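Local structure of putative HpcE protein (Mycolicibacterium smegmatis, 6V77) at residues L197-N202 / D259-Y264; R253-G258 / Q273-A278; L3-G8 / P31-L36. The protein is a putative HpcE protein of the fumarylacetoacetate hydrolase (FAH) family, of undetermined function, that carries a zinc ion. One frame throughout, in Å; residues are numbered along the deposited sequence. Where two conformers were deposited one is given.

Interaction 1: residues L197-N202 / D259-Y264; sequences LGAEIN and DELRTY
Asp259 opens the contact by meeting the side chain of Asn202: ND2 of Asn202 reaches OD1 of Asp259 at 3.1 Å, coming from above the carboxylate plane, while OD2 of Asp259 is taken by the backbone N of Ala256. The amide is gripped at its other end too, because OD1 of Asn202 accepts from the backbone N of Glu260 at 2.9 Å. With Asn202 N donating to Glu260 O as well, the N and O of Glu260 and the Asp259 carboxylate together hold Asn202, just beyond the strand.

Leu261 turns to the face carrying Ala199 and Ile201. Its CG stands opposite the backbone N, and CD1 comes back across the strand to rest 3.7 Å from CG1 of Ile201; Trp120 and Phe275 pack on the same leucine. N of Glu200 donates to O of Arg262 and N of Arg262 to O of Glu200, both at 2.8 Å and in the carbonyl planes. On the other face their side chains run alongside each other, NH1 of Arg262 forming a salt bridge to OE2 of Glu200 at 3.2 Å with the flat groups turned 38° apart; NE of Arg262 has a second carboxylate partner, Glu270. Thr263 lies across from Ala199 and sends OG1 to NE2 of Gln151.

Tyr264 folds its ring back over Gly198, since chi1 of 68° sets CG between the backbone N and carbonyl carbon. CA of Gly198 lies 3.9 Å from the ring centroid, a CH-pi contact over the face. A water joins OH of Tyr264 to OE2 of Glu200, donating to the carboxylate at 2.8 Å. The strand axes, 4.6 Å apart at closest approach and 165° between directions, define a regular antiparallel pair inside the five-stranded mixed sheet of this FAH-family domain.

Interaction 2: residues R253-G258 / Q273-A278; sequences RFLAPG and QRFVTA
Leu255 lays its branched end on the ring of Phe275. Its CB points toward segment 273-278, and CG stands beside the backbone N, opposite the carbonyl carbon (chi1 -69°); from there the two methyls branch to the aromatic. CD1 sits over one face, 3.8 Å from the ring centroid and 18° off its normal, a CH-pi contact displaced toward the rim; the ring atom nearest to CD1 of Leu255 is CZ of Phe275, at 3.6 Å. CD2 of Leu255 meets the ring more loosely, 4.1 Å from CD2 of Phe275.

The backbone closes the contact farther along. N of Gly258 donates to O of Phe275 at 2.6 Å, and the donor lies nearly along the C=O axis. CA of Pro257 adds a CA-H...O contact to the same oxygen of Phe275 at 3.4 Å, so two successive residues converge on one carbonyl. Beyond them, CG of Pro257 touches CG2 of Thr277 at 3.6 Å.

The touching parts run 87° apart, so loop 253-258 crosses the end of strand 269-277 before the chain enters strand 260-265. Val111 and Leu113 of strand 110-113 also pack on Phe275, while Val118 and Trp120 of strand 118-128 and Ile201 of strand 196-201 touch Leu255.

Interaction 3: residues L3-G8 / P31-L36; sequences LINLDG and PDPQDL
Leu3 and Leu36 meet through single methyls, CD1 of Leu3 lying 3.9 Å from CD2 of Leu36. The Leu3 side chain is extended: CG is opposite the carbonyl carbon and chi2 is -177°, which carries CD1 out toward the helix. Leu36 is less regular, its chi1 of -98° lying away from the usual staggered values. Phe43 of helix 40-49 touches both leucines, as does Ile10 of strand 9-14.

Here the first turn of helix 33-38 packs against strand 2-6 in the N-terminal part of the chain. Asp32 occupies the N-cap position, its backbone O accepting from N of Asp35 at 3.0 Å, and Pro33 follows it.

The Pro33 ring offers CG to the flat end of Asn5, 4.0 Å from both CG and ND2 of that amide. The two side chains cross at about a right angle. Asn5 reaches the proline with its CG turned away from its own backbone N (chi1 176°), and its ND2 donates to the carbonyl O of Ser64, which helps to fix the amide's rotation. At the exposed end of the contact, O of Gly8 approaches CD of Pro33 at 3.9 Å.

In the fold
Interactions 1 and 2 adjoin, their centres about 12 Å apart, and share a sheet in which strands 260-265 and 269-277 are neighbours. N of Leu261 lies 2.7 Å from O of Gln273, and O of Asp259 2.9 Å from N of Phe275, both probable hydrogen bonds. Their segments alternate along the chain: loop 253-258 leads into strand 260-265 and packs on the next, 269-277. The zinc ion, bound by Glu121, Glu123 and Asp152, is about 10 Å from the side chain of Leu197 and about 13 Å from that of Leu255. Interaction 3, earlier in the chain, touches neither; its centre is about 26 Å from that of interaction 1 and about 29 Å from that of interaction 2.

Interaction 1: residues L197-N202 / D259-Y264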
# COMPACT_ATOMS: atom_id res chain seq x y z
N LEU B 197 -23.60 3.93 -11.68
CA LEU B 197 -22.80 4.80 -10.82
C LEU B 197 -22.68 6.18 -11.46
O LEU B 197 -22.79 6.34 -12.68
CB LEU B 197 -21.40 4.22 -10.51
CG LEU B 197 -20.28 4.23 -11.55
CD1 LEU B 197 -18.99 3.67 -10.92
CD2 LEU B 197 -20.66 3.45 -12.82
N GLY B 198 -22.48 7.19 -10.63
CA GLY B 198 -22.36 8.53 -11.17
C GLY B 198 -21.93 9.52 -10.11
O GLY B 198 -21.69 9.17 -8.95
N ALA B 199 -21.85 10.78 -10.54
CA ALA B 199 -21.41 11.86 -9.67
C ALA B 199 -22.02 13.14 -10.19
O ALA B 199 -22.24 13.29 -11.39
CB ALA B 199 -19.88 12.00 -9.63
N GLU B 200 -22.30 14.06 -9.26
CA GLU B 200 -22.85 15.38 -9.58
C GLU B 200 -22.08 16.44 -8.81
O GLU B 200 -21.62 16.20 -7.69
CB GLU B 200 -24.36 15.48 -9.22
CG GLU B 200 -25.18 14.41 -9.89
CD GLU B 200 -26.49 14.14 -9.18
OE1 GLU B 200 -26.76 14.78 -8.13
OE2 GLU B 200 -27.24 13.28 -9.68
N ILE B 201 -21.92 17.61 -9.43
CA ILE B 201 -21.27 18.74 -8.79
C ILE B 201 -22.29 19.87 -8.76
O ILE B 201 -22.82 20.26 -9.80
CB ILE B 201 -20.01 19.20 -9.54
CG1 ILE B 201 -18.97 18.08 -9.53
CG2 ILE B 201 -19.45 20.46 -8.90
CD1 ILE B 201 -17.72 18.45 -10.26
N ASN B 202 -22.59 20.35 -7.55
CA ASN B 202 -23.60 21.39 -7.35
C ASN B 202 -24.90 21.02 -8.06
O ASN B 202 -25.58 21.86 -8.65
CB ASN B 202 -23.05 22.73 -7.80
CG ASN B 202 -21.74 23.06 -7.12
OD1 ASN B 202 -21.52 22.67 -5.97
ND2 ASN B 202 -20.85 23.77 -7.82
N ASP B 259 -17.49 23.83 -3.89
CA ASP B 259 -18.16 22.80 -4.70
C ASP B 259 -18.64 21.66 -3.81
O ASP B 259 -17.97 21.28 -2.85
CB ASP B 259 -17.21 22.23 -5.76
CG ASP B 259 -17.06 23.12 -6.96
OD1 ASP B 259 -17.83 24.10 -7.08
OD2 ASP B 259 -16.17 22.85 -7.79
N GLU B 260 -19.81 21.13 -4.14
CA GLU B 260 -20.37 19.97 -3.47
C GLU B 260 -20.45 18.83 -4.48
O GLU B 260 -21.06 18.97 -5.54
CB GLU B 260 -21.76 20.27 -2.90
CG GLU B 260 -21.73 21.03 -1.60
CD GLU B 260 -23.08 21.08 -0.95
OE1 GLU B 260 -23.35 20.24 -0.06
OE2 GLU B 260 -23.88 21.95 -1.35
N LEU B 261 -19.85 17.70 -4.13
CA LEU B 261 -19.71 16.57 -5.03
C LEU B 261 -20.51 15.42 -4.43
O LEU B 261 -20.15 14.90 -3.37
CB LEU B 261 -18.24 16.18 -5.19
CG LEU B 261 -17.92 14.92 -5.99
CD1 LEU B 261 -18.20 15.15 -7.45
CD2 LEU B 261 -16.45 14.53 -5.76
N ARG B 262 -21.57 15.03 -5.11
CA ARG B 262 -22.38 13.89 -4.70
C ARG B 262 -21.97 12.69 -5.54
O ARG B 262 -21.90 12.78 -6.77
CB ARG B 262 -23.88 14.20 -4.85
CG ARG B 262 -24.79 12.98 -4.61
CD ARG B 262 -26.27 13.37 -4.66
NE ARG B 262 -27.09 12.18 -4.53
CZ ARG B 262 -27.50 11.44 -5.56
NH1 ARG B 262 -27.21 11.80 -6.80
NH2 ARG B 262 -28.23 10.36 -5.34
N THR B 263 -21.68 11.57 -4.88
CA THR B 263 -21.18 10.37 -5.52
C THR B 263 -22.16 9.25 -5.19
O THR B 263 -22.59 9.15 -4.04
CB THR B 263 -19.77 10.03 -4.98
OG1 THR B 263 -18.88 11.12 -5.22
CG2 THR B 263 -19.20 8.76 -5.62
N TYR B 264 -22.57 8.45 -6.18
CA TYR B 264 -23.57 7.42 -5.89
C TYR B 264 -23.36 6.17 -6.72
O TYR B 264 -22.82 6.21 -7.83
CB TYR B 264 -25.00 7.93 -6.12
CG TYR B 264 -25.31 8.20 -7.58
CD1 TYR B 264 -25.79 7.19 -8.42
CD2 TYR B 264 -25.12 9.47 -8.12
CE1 TYR B 264 -26.05 7.44 -9.76
CE2 TYR B 264 -25.38 9.72 -9.46
CZ TYR B 264 -25.85 8.70 -10.27
OH TYR B 264 -26.12 8.96 -11.59
O HOH W 1 -26.84 11.64 -11.92

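Interaction 2: residues R253-G258 / Q273-A278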
# COMPACT_ATOMS: atom_id res chain seq x y z
N ARG B 253 -12.05 21.32 -16.17
CA ARG B 253 -12.73 21.85 -14.99
C ARG B 253 -12.27 21.06 -13.78
O ARG B 253 -12.21 19.83 -13.83
CB ARG B 253 -14.25 21.73 -15.12
CG ARG B 253 -15.01 22.17 -13.89
CD ARG B 253 -16.44 21.65 -13.92
NE ARG B 253 -17.24 22.25 -12.86
CZ ARG B 253 -18.55 22.07 -12.71
NH1 ARG B 253 -19.22 21.30 -13.56
NH2 ARG B 253 -19.19 22.67 -11.72
N PHE B 254 -11.95 21.74 -12.68
CA PHE B 254 -11.55 21.03 -11.48
C PHE B 254 -12.37 21.52 -10.30
O PHE B 254 -13.08 22.54 -10.37
CB PHE B 254 -10.04 21.17 -11.24
CG PHE B 254 -9.23 20.63 -12.38
CD1 PHE B 254 -9.16 19.26 -12.59
CD2 PHE B 254 -8.61 21.48 -13.28
CE1 PHE B 254 -8.45 18.74 -13.66
CE2 PHE B 254 -7.89 20.96 -14.35
CZ PHE B 254 -7.81 19.58 -14.53
N LEU B 255 -12.31 20.76 -9.21
CA LEU B 255 -13.07 21.13 -8.02
C LEU B 255 -12.60 22.48 -7.49
O LEU B 255 -11.40 22.80 -7.51
CB LEU B 255 -12.94 20.03 -6.96
CG LEU B 255 -13.67 18.76 -7.40
CD1 LEU B 255 -13.09 17.53 -6.64
CD2 LEU B 255 -15.18 18.91 -7.18
N ALA B 256 -13.55 23.30 -7.07
CA ALA B 256 -13.26 24.64 -6.59
C ALA B 256 -13.79 24.77 -5.17
O ALA B 256 -14.67 24.01 -4.76
CB ALA B 256 -13.89 25.70 -7.50
N PRO B 257 -13.27 25.72 -4.38
CA PRO B 257 -13.79 25.88 -3.02
C PRO B 257 -15.30 26.09 -3.06
O PRO B 257 -15.82 26.83 -3.89
CB PRO B 257 -13.06 27.13 -2.51
CG PRO B 257 -11.85 27.21 -3.30
CD PRO B 257 -12.16 26.64 -4.65
N GLY B 258 -15.99 25.41 -2.16
CA GLY B 258 -17.43 25.49 -2.09
C GLY B 258 -18.16 24.48 -2.95
O GLY B 258 -19.37 24.30 -2.74
N GLN B 273 -19.83 15.45 -0.55
CA GLN B 273 -18.69 16.08 0.09
C GLN B 273 -18.54 17.50 -0.43
O GLN B 273 -18.74 17.75 -1.61
CB GLN B 273 -17.40 15.31 -0.20
CG GLN B 273 -17.48 13.87 0.25
CD GLN B 273 -16.17 13.17 0.08
OE1 GLN B 273 -15.75 12.91 -1.05
NE2 GLN B 273 -15.47 12.92 1.19
N ARG B 274 -18.17 18.42 0.47
CA ARG B 274 -17.90 19.80 0.10
C ARG B 274 -16.40 20.06 0.13
O ARG B 274 -15.70 19.61 1.04
CB ARG B 274 -18.63 20.76 1.04
N PHE B 275 -15.90 20.79 -0.87
CA PHE B 275 -14.48 21.05 -1.01
C PHE B 275 -14.13 22.46 -0.56
O PHE B 275 -14.85 23.42 -0.88
CB PHE B 275 -14.04 20.81 -2.45
CG PHE B 275 -14.04 19.36 -2.79
CD1 PHE B 275 -12.87 18.63 -2.71
CD2 PHE B 275 -15.23 18.71 -3.11
CE1 PHE B 275 -12.88 17.25 -2.97
CE2 PHE B 275 -15.23 17.35 -3.38
CZ PHE B 275 -14.06 16.63 -3.31
N VAL B 276 -13.02 22.59 0.19
CA VAL B 276 -12.56 23.86 0.74
C VAL B 276 -11.05 23.96 0.57
O VAL B 276 -10.35 22.95 0.51
CB VAL B 276 -12.96 23.99 2.23
CG1 VAL B 276 -14.46 23.75 2.42
CG2 VAL B 276 -12.21 22.98 3.08
N THR B 277 -10.51 25.19 0.50
CA THR B 277 -9.06 25.29 0.43
C THR B 277 -8.49 25.58 1.81
O THR B 277 -9.21 25.71 2.80
CB THR B 277 -8.58 26.35 -0.58
OG1 THR B 277 -9.25 27.59 -0.34
CG2 THR B 277 -8.80 25.88 -2.02
N ALA B 278 -7.16 25.67 1.88
CA ALA B 278 -6.47 25.96 3.14
C ALA B 278 -6.45 27.44 3.49
O ALA B 278 -5.91 27.80 4.54
CB ALA B 278 -5.03 25.44 3.08

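Interaction 3: residues L3-G8 / P31-L36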
# COMPACT_ATOMS: atom_id res chain seq x y z
N LEU B 3 -23.01 -3.62 6.08
CA LEU B 3 -22.17 -3.28 7.23
C LEU B 3 -21.83 -1.80 7.17
O LEU B 3 -21.74 -1.21 6.09
CB LEU B 3 -20.85 -4.09 7.23
CG LEU B 3 -20.97 -5.62 7.20
CD1 LEU B 3 -19.58 -6.24 7.28
CD2 LEU B 3 -21.81 -6.06 8.35
N ILE B 4 -21.64 -1.20 8.35
CA ILE B 4 -21.26 0.21 8.44
C ILE B 4 -20.32 0.36 9.63
O ILE B 4 -20.52 -0.23 10.69
CB ILE B 4 -22.50 1.12 8.56
CG1 ILE B 4 -22.11 2.61 8.46
CG2 ILE B 4 -23.31 0.83 9.82
CD1 ILE B 4 -23.34 3.55 8.41
N ASN B 5 -19.27 1.14 9.41
CA ASN B 5 -18.25 1.44 10.42
C ASN B 5 -18.67 2.74 11.09
O ASN B 5 -18.73 3.78 10.44
CB ASN B 5 -16.89 1.54 9.73
CG ASN B 5 -15.77 1.95 10.67
OD1 ASN B 5 -15.97 2.05 11.88
ND2 ASN B 5 -14.58 2.23 10.10
N LEU B 6 -19.01 2.68 12.38
CA LEU B 6 -19.44 3.86 13.12
C LEU B 6 -18.47 4.08 14.27
O LEU B 6 -18.34 3.22 15.15
CB LEU B 6 -20.87 3.70 13.65
CG LEU B 6 -21.95 3.61 12.57
CD1 LEU B 6 -23.29 3.23 13.22
CD2 LEU B 6 -22.06 4.95 11.82
N ASP B 7 -17.81 5.24 14.25
CA ASP B 7 -16.79 5.58 15.25
C ASP B 7 -15.79 4.44 15.42
O ASP B 7 -15.39 4.10 16.53
CB ASP B 7 -17.43 5.95 16.58
CG ASP B 7 -18.16 7.27 16.53
OD1 ASP B 7 -17.83 8.11 15.67
OD2 ASP B 7 -19.07 7.46 17.38
N GLY B 8 -15.38 3.84 14.30
CA GLY B 8 -14.38 2.78 14.34
C GLY B 8 -14.86 1.40 14.71
O GLY B 8 -14.04 0.46 14.72
N PRO B 31 -14.40 -5.43 17.36
CA PRO B 31 -15.10 -4.34 16.66
C PRO B 31 -14.36 -3.80 15.41
O PRO B 31 -14.97 -3.07 14.62
CB PRO B 31 -15.20 -3.26 17.74
CG PRO B 31 -13.99 -3.51 18.61
CD PRO B 31 -13.90 -5.00 18.68
N ASP B 32 -13.09 -4.14 15.22
CA ASP B 32 -12.35 -3.66 14.05
C ASP B 32 -12.93 -4.27 12.78
O ASP B 32 -13.05 -5.50 12.70
CB ASP B 32 -10.87 -3.99 14.20
CG ASP B 32 -10.08 -3.82 12.89
OD1 ASP B 32 -10.30 -2.84 12.15
OD2 ASP B 32 -9.20 -4.67 12.63
N PRO B 33 -13.29 -3.47 11.77
CA PRO B 33 -13.84 -4.06 10.54
C PRO B 33 -12.92 -5.10 9.92
O PRO B 33 -13.40 -6.15 9.48
CB PRO B 33 -14.03 -2.85 9.62
CG PRO B 33 -14.25 -1.70 10.57
CD PRO B 33 -13.30 -1.99 11.72
N GLN B 34 -11.60 -4.87 9.89
CA GLN B 34 -10.75 -5.86 9.22
C GLN B 34 -10.82 -7.23 9.89
O GLN B 34 -10.57 -8.24 9.22
CB GLN B 34 -9.29 -5.39 9.14
CG GLN B 34 -9.04 -3.93 8.65
CD GLN B 34 -9.43 -3.63 7.18
OE1 GLN B 34 -9.84 -2.51 6.89
NE2 GLN B 34 -9.26 -4.58 6.26
N ASP B 35 -11.18 -7.30 11.18
CA ASP B 35 -11.31 -8.61 11.84
C ASP B 35 -12.43 -9.42 11.23
O ASP B 35 -12.36 -10.66 11.19
CB ASP B 35 -11.56 -8.45 13.34
CG ASP B 35 -11.86 -9.80 14.04
OD1 ASP B 35 -10.91 -10.59 14.19
OD2 ASP B 35 -13.02 -10.07 14.43
N LEU B 36 -13.49 -8.75 10.78
CA LEU B 36 -14.57 -9.46 10.13
C LEU B 36 -14.10 -10.07 8.82
O LEU B 36 -14.38 -11.24 8.54
CB LEU B 36 -15.76 -8.54 9.88
CG LEU B 36 -16.87 -8.63 10.90
CD1 LEU B 36 -16.33 -8.44 12.29
CD2 LEU B 36 -17.91 -7.59 10.58